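PDB 3ESI: ApeI dehydratase-like domain-containing protein from Pectobacterium atrosepticum, which is of unknown function but, as a hotdog-fold member of the ApeI dehydratase-like family, probably acts on acyl thioester substrates. Local coordinates for residues Met1-Lys13 with Val20-Trp32. Residues are numbered along the deposited sequence; the frame is centred on the assembly and turned at random.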
loop_
_atom_site.group_PDB
_atom_site.type_symbol
_atom_site.label_atom_id
_atom_site.label_comp_id
_atom_site.label_asym_id
_atom_site.label_seq_id
_atom_site.Cartn_x
_atom_site.Cartn_y
_atom_site.Cartn_z
ATOM N N MET A 1 11.511 -6.979 -12.498
ATOM C CA MET A 1 11.938 -6.540 -11.118
ATOM C C MET A 1 13.087 -5.528 -11.034
ATOM O O MET A 1 13.050 -4.617 -10.197
ATOM C CB MET A 1 12.268 -7.763 -10.242
ATOM C CG MET A 1 11.048 -8.611 -9.880
ATOM S SD MET A 1 9.733 -7.698 -9.028
ATOM C CE MET A 1 10.343 -7.884 -7.344
ATOM N N LEU A 2 14.107 -5.672 -11.876
ATOM C CA LEU A 2 15.223 -4.731 -11.842
ATOM C C LEU A 2 15.080 -3.617 -12.864
ATOM O O LEU A 2 14.330 -3.734 -13.826
ATOM C CB LEU A 2 16.553 -5.449 -12.077
ATOM C CG LEU A 2 17.106 -6.253 -10.895
ATOM C CD1 LEU A 2 18.462 -6.813 -11.274
ATOM C CD2 LEU A 2 17.237 -5.368 -9.678
ATOM N N PRO A 3 15.809 -2.512 -12.667
ATOM C CA PRO A 3 15.729 -1.398 -13.609
ATOM C C PRO A 3 16.629 -1.647 -14.817
ATOM O O PRO A 3 17.518 -2.495 -14.770
ATOM C CB PRO A 3 16.232 -0.224 -12.778
ATOM C CG PRO A 3 17.330 -0.868 -11.966
ATOM C CD PRO A 3 16.730 -2.206 -11.555
ATOM N N VAL A 4 16.394 -0.916 -15.902
ATOM C CA VAL A 4 17.253 -1.042 -17.070
ATOM C C VAL A 4 18.467 -0.138 -16.796
ATOM O O VAL A 4 18.312 1.029 -16.432
ATOM C CB VAL A 4 16.521 -0.597 -18.365
ATOM C CG1 VAL A 4 17.528 -0.321 -19.461
ATOM C CG2 VAL A 4 15.560 -1.698 -18.826
ATOM N N GLU A 5 19.669 -0.690 -16.938
ATOM C CA GLU A 5 20.901 0.065 -16.691
ATOM C C GLU A 5 21.311 0.833 -17.948
ATOM O O GLU A 5 21.710 0.246 -18.942
ATOM C CB GLU A 5 22.023 -0.898 -16.269
ATOM C CG GLU A 5 23.139 -0.266 -15.437
ATOM C CD GLU A 5 24.188 -1.281 -14.983
ATOM O OE1 GLU A 5 23.791 -2.366 -14.508
ATOM O OE2 GLU A 5 25.408 -0.996 -15.092
ATOM N N LEU A 6 21.195 2.150 -17.903
ATOM C CA LEU A 6 21.541 2.979 -19.053
ATOM C C LEU A 6 23.042 3.159 -19.161
ATOM O O LEU A 6 23.638 2.840 -20.189
ATOM C CB LEU A 6 20.854 4.344 -18.941
ATOM C CG LEU A 6 19.342 4.159 -18.816
ATOM C CD1 LEU A 6 18.626 5.496 -18.743
ATOM C CD2 LEU A 6 18.857 3.353 -20.016
ATOM N N VAL A 7 23.646 3.671 -18.092
ATOM C CA VAL A 7 25.080 3.901 -18.044
ATOM C C VAL A 7 25.570 3.612 -16.641
ATOM O O VAL A 7 24.847 3.839 -15.675
ATOM C CB VAL A 7 25.428 5.375 -18.353
ATOM C CG1 VAL A 7 26.934 5.570 -18.344
ATOM C CG2 VAL A 7 24.828 5.792 -19.684
ATOM N N ARG A 8 26.793 3.099 -16.537
ATOM C CA ARG A 8 27.422 2.825 -15.247
ATOM C C ARG A 8 28.781 3.496 -15.274
ATOM O O ARG A 8 29.693 3.042 -15.962
ATOM C CB ARG A 8 27.638 1.330 -14.999
ATOM C CG ARG A 8 28.391 1.071 -13.679
ATOM C CD ARG A 8 28.775 -0.391 -13.461
ATOM N NE ARG A 8 27.606 -1.259 -13.360
ATOM C CZ ARG A 8 27.651 -2.572 -13.140
ATOM N NH1 ARG A 8 28.809 -3.188 -12.989
ATOM N NH2 ARG A 8 26.524 -3.270 -13.077
ATOM N N HIS A 9 28.926 4.582 -14.535
ATOM C CA HIS A 9 30.206 5.247 -14.521
ATOM C C HIS A 9 31.229 4.411 -13.771
ATOM O O HIS A 9 30.875 3.436 -13.104
ATOM C CB HIS A 9 30.046 6.638 -13.926
ATOM C CG HIS A 9 29.334 7.584 -14.843
ATOM N ND1 HIS A 9 28.847 8.806 -14.432
ATOM C CD2 HIS A 9 29.041 7.489 -16.162
ATOM C CE1 HIS A 9 28.286 9.422 -15.458
ATOM N NE2 HIS A 9 28.390 8.644 -16.519
ATOM N N ASP A 10 32.501 4.767 -13.927
ATOM C CA ASP A 10 33.581 4.048 -13.262
ATOM C C ASP A 10 33.585 4.443 -11.802
ATOM O O ASP A 10 33.102 5.515 -11.445
ATOM C CB ASP A 10 34.947 4.404 -13.865
ATOM C CG ASP A 10 35.054 4.063 -15.345
ATOM O OD1 ASP A 10 34.680 2.939 -15.745
ATOM O OD2 ASP A 10 35.533 4.928 -16.109
ATOM N N VAL A 11 34.139 3.576 -10.964
ATOM C CA VAL A 11 34.213 3.850 -9.541
ATOM C C VAL A 11 35.234 4.945 -9.246
ATOM O O VAL A 11 36.371 4.887 -9.719
ATOM C CB VAL A 11 34.619 2.595 -8.752
ATOM C CG1 VAL A 11 34.687 2.919 -7.271
ATOM C CG2 VAL A 11 33.635 1.464 -9.024
ATOM N N LYS A 12 34.815 5.938 -8.468
ATOM C CA LYS A 12 35.674 7.049 -8.070
ATOM C C LYS A 12 36.191 6.826 -6.654
ATOM O O LYS A 12 35.568 7.272 -5.694
ATOM C CB LYS A 12 34.895 8.362 -8.093
ATOM C CG LYS A 12 34.559 8.873 -9.474
ATOM C CD LYS A 12 33.617 10.079 -9.412
ATOM C CE LYS A 12 34.118 11.180 -8.466
ATOM N NZ LYS A 12 35.448 11.739 -8.840
ATOM N N LYS A 13 37.324 6.142 -6.518
ATOM C CA LYS A 13 37.890 5.893 -5.195
ATOM C C LYS A 13 38.624 7.116 -4.652
ATOM O O LYS A 13 39.382 7.762 -5.370
ATOM C CB LYS A 13 38.889 4.730 -5.224
ATOM C CG LYS A 13 38.375 3.384 -5.706
ATOM C CD LYS A 13 39.308 2.285 -5.198
ATOM C CE LYS A 13 39.081 0.946 -5.877
ATOM N NZ LYS A 13 39.742 0.898 -7.212
ATOM N N VAL A 20 29.851 5.389 -7.220
ATOM C CA VAL A 20 29.441 4.860 -8.504
ATOM C C VAL A 20 28.150 5.581 -8.850
ATOM O O VAL A 20 27.279 5.773 -7.997
ATOM C CB VAL A 20 29.204 3.329 -8.464
ATOM C CG1 VAL A 20 28.012 2.987 -7.574
ATOM C CG2 VAL A 20 28.989 2.815 -9.879
ATOM N N GLU A 21 28.049 6.018 -10.095
ATOM C CA GLU A 21 26.867 6.715 -10.545
ATOM C C GLU A 21 26.230 5.917 -11.655
ATOM O O GLU A 21 26.905 5.522 -12.605
ATOM C CB GLU A 21 27.233 8.099 -11.058
ATOM C CG GLU A 21 26.026 8.904 -11.478
ATOM C CD GLU A 21 26.374 10.333 -11.812
ATOM O OE1 GLU A 21 27.259 10.898 -11.127
ATOM O OE2 GLU A 21 25.754 10.896 -12.739
ATOM N N LEU A 22 24.940 5.655 -11.531
ATOM C CA LEU A 22 24.245 4.910 -12.564
ATOM C C LEU A 22 23.099 5.708 -13.133
ATOM O O LEU A 22 22.518 6.552 -12.457
ATOM C CB LEU A 22 23.687 3.595 -12.022
ATOM C CG LEU A 22 24.680 2.488 -11.692
ATOM C CD1 LEU A 22 25.503 2.873 -10.477
ATOM C CD2 LEU A 22 23.918 1.211 -11.422
ATOM N N MET A 23 22.795 5.463 -14.399
ATOM C CA MET A 23 21.652 6.111 -15.020
ATOM C C MET A 23 20.766 4.896 -15.209
ATOM O O MET A 23 21.189 3.905 -15.807
ATOM C CB MET A 23 22.021 6.750 -16.363
ATOM C CG MET A 23 20.888 7.574 -16.971
ATOM S SD MET A 23 21.373 8.595 -18.398
ATOM C CE MET A 23 22.080 10.062 -17.490
ATOM N N LEU A 24 19.559 4.949 -14.660
ATOM C CA LEU A 24 18.637 3.815 -14.744
ATOM C C LEU A 24 17.297 4.211 -15.354
ATOM O O LEU A 24 16.867 5.368 -15.276
ATOM C CB LEU A 24 18.395 3.233 -13.341
ATOM C CG LEU A 24 19.626 3.085 -12.447
ATOM C CD1 LEU A 24 19.198 2.707 -11.046
ATOM C CD2 LEU A 24 20.557 2.056 -13.010
ATOM N N GLN A 25 16.639 3.245 -15.975
ATOM C CA GLN A 25 15.345 3.511 -16.575
ATOM C C GLN A 25 14.335 2.638 -15.861
ATOM O O GLN A 25 14.534 1.420 -15.728
ATOM C CB GLN A 25 15.373 3.193 -18.075
ATOM C CG GLN A 25 14.034 3.357 -18.802
ATOM C CD GLN A 25 13.563 4.810 -18.917
ATOM O OE1 GLN A 25 14.352 5.758 -18.769
ATOM N NE2 GLN A 25 12.267 4.991 -19.209
ATOM N N VAL A 26 13.273 3.272 -15.372
ATOM C CA VAL A 26 12.217 2.564 -14.672
ATOM C C VAL A 26 11.237 2.036 -15.712
ATOM O O VAL A 26 10.362 2.750 -16.191
ATOM C CB VAL A 26 11.492 3.494 -13.694
ATOM C CG1 VAL A 26 10.325 2.767 -13.045
ATOM C CG2 VAL A 26 12.473 3.986 -12.657
ATOM N N ASP A 27 11.404 0.768 -16.049
ATOM C CA ASP A 27 10.595 0.091 -17.046
ATOM C C ASP A 27 9.116 -0.068 -16.681
ATOM O O ASP A 27 8.779 -0.691 -15.677
ATOM C CB ASP A 27 11.200 -1.281 -17.298
ATOM C CG ASP A 27 10.751 -1.880 -18.600
ATOM O OD1 ASP A 27 11.074 -3.065 -18.833
ATOM O OD2 ASP A 27 10.094 -1.170 -19.391
ATOM N N PRO A 28 8.214 0.480 -17.513
ATOM C CA PRO A 28 6.760 0.421 -17.322
ATOM C C PRO A 28 6.238 -1.003 -17.187
ATOM O O PRO A 28 5.135 -1.210 -16.713
ATOM C CB PRO A 28 6.214 1.078 -18.589
ATOM C CG PRO A 28 7.297 2.059 -18.955
ATOM C CD PRO A 28 8.547 1.240 -18.733
ATOM N N ASP A 29 7.026 -1.982 -17.615
ATOM C CA ASP A 29 6.603 -3.375 -17.542
ATOM C C ASP A 29 7.037 -4.124 -16.291
ATOM O O ASP A 29 6.851 -5.337 -16.205
ATOM C CB ASP A 29 7.087 -4.144 -18.776
ATOM C CG ASP A 29 6.533 -3.570 -20.075
ATOM O OD1 ASP A 29 5.307 -3.309 -20.132
ATOM O OD2 ASP A 29 7.320 -3.385 -21.034
ATOM N N LEU A 30 7.611 -3.414 -15.327
ATOM C CA LEU A 30 8.045 -4.041 -14.082
ATOM C C LEU A 30 6.838 -4.486 -13.261
ATOM O O LEU A 30 5.816 -3.797 -13.211
ATOM C CB LEU A 30 8.885 -3.059 -13.264
ATOM C CG LEU A 30 10.110 -2.513 -13.994
ATOM C CD1 LEU A 30 10.679 -1.353 -13.205
ATOM C CD2 LEU A 30 11.142 -3.610 -14.209
ATOM N N PHE A 31 6.960 -5.634 -12.608
ATOM C CA PHE A 31 5.866 -6.164 -11.796
ATOM C C PHE A 31 5.391 -5.151 -10.757
ATOM O O PHE A 31 4.248 -5.209 -10.287
ATOM C CB PHE A 31 6.293 -7.470 -11.110
ATOM C CG PHE A 31 6.477 -8.618 -12.060
ATOM C CD1 PHE A 31 5.514 -8.894 -13.029
ATOM C CD2 PHE A 31 7.602 -9.427 -11.987
ATOM C CE1 PHE A 31 5.666 -9.967 -13.920
ATOM C CE2 PHE A 31 7.767 -10.500 -12.869
ATOM C CZ PHE A 31 6.792 -10.770 -13.840
ATOM N N TRP A 32 6.277 -4.222 -10.412
ATOM C CA TRP A 32 5.972 -3.175 -9.443
ATOM C C TRP A 32 4.796 -2.317 -9.897
ATOM O O TRP A 32 4.142 -1.665 -9.082
ATOM C CB TRP A 32 7.186 -2.255 -9.254
ATOM C CG TRP A 32 8.443 -2.967 -8.837
ATOM C CD1 TRP A 32 9.533 -3.243 -9.616
ATOM C CD2 TRP A 32 8.736 -3.492 -7.538
ATOM N NE1 TRP A 32 10.485 -3.907 -8.878
ATOM C CE2 TRP A 32 10.020 -4.074 -7.601
ATOM C CE3 TRP A 32 8.038 -3.524 -6.323
ATOM C CZ2 TRP A 32 10.620 -4.683 -6.495
ATOM C CZ3 TRP A 32 8.635 -4.124 -5.229
ATOM C CH2 TRP A 32 9.914 -4.698 -5.325
#
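V4 and Q25 pair through two backbone hydrogen bonds, V4 N to Q25 O at 3.0 Å and Q25 N to V4 O at 2.8 Å, and start an antiparallel ladder between strands 4-8 and 17-25. A classic beta bulge interrupts it: L6 and V7 both face M23, and M23 O accepts L6 N at 2.7 Å and, weakly, V7 N. The bulge swings the L6 side chain over the partner strand, CD1 lying 3.5 Å from M23 CG and CD2 reaching Q25 CB. Beyond the bulge M23 N returns a bond to V7 O, and H9 N bonds E21 O. The H9 ring runs alongside the E21 side chain, its plane turned 52° from the carboxylate, which R85 holds by a salt bridge. E5 and R8, flanking the bulge on the L22 and L24 face, join in a salt bridge, R8 NE to E5 OE2.

At the N-terminus M1 meets the 3-10 segment that follows the D27-L30 turn. W32 NE1 donates to M1 O at 3.0 Å, nearly straight (169°) and in both the indole and the carbonyl plane; W51 NE1 is a second donor to that oxygen. Bent at chi2 and chi3, the M1 chain folds back to set SD 3.7 Å above one indole face, toward its rim, and at the edge of the F31 ring: two Met-aromatic contacts.

The hairpin forms one edge of the chain's antiparallel sheet, with 4-8 outermost and 17-25 bonded onward to strand 83-91. P3 and L22 pack on helix 45-59, the central helix of the hotdog fold, at W51 and Y55, while W32 touches V46 and A47; F31 stacks edge-to-face on F66 of the second subunit.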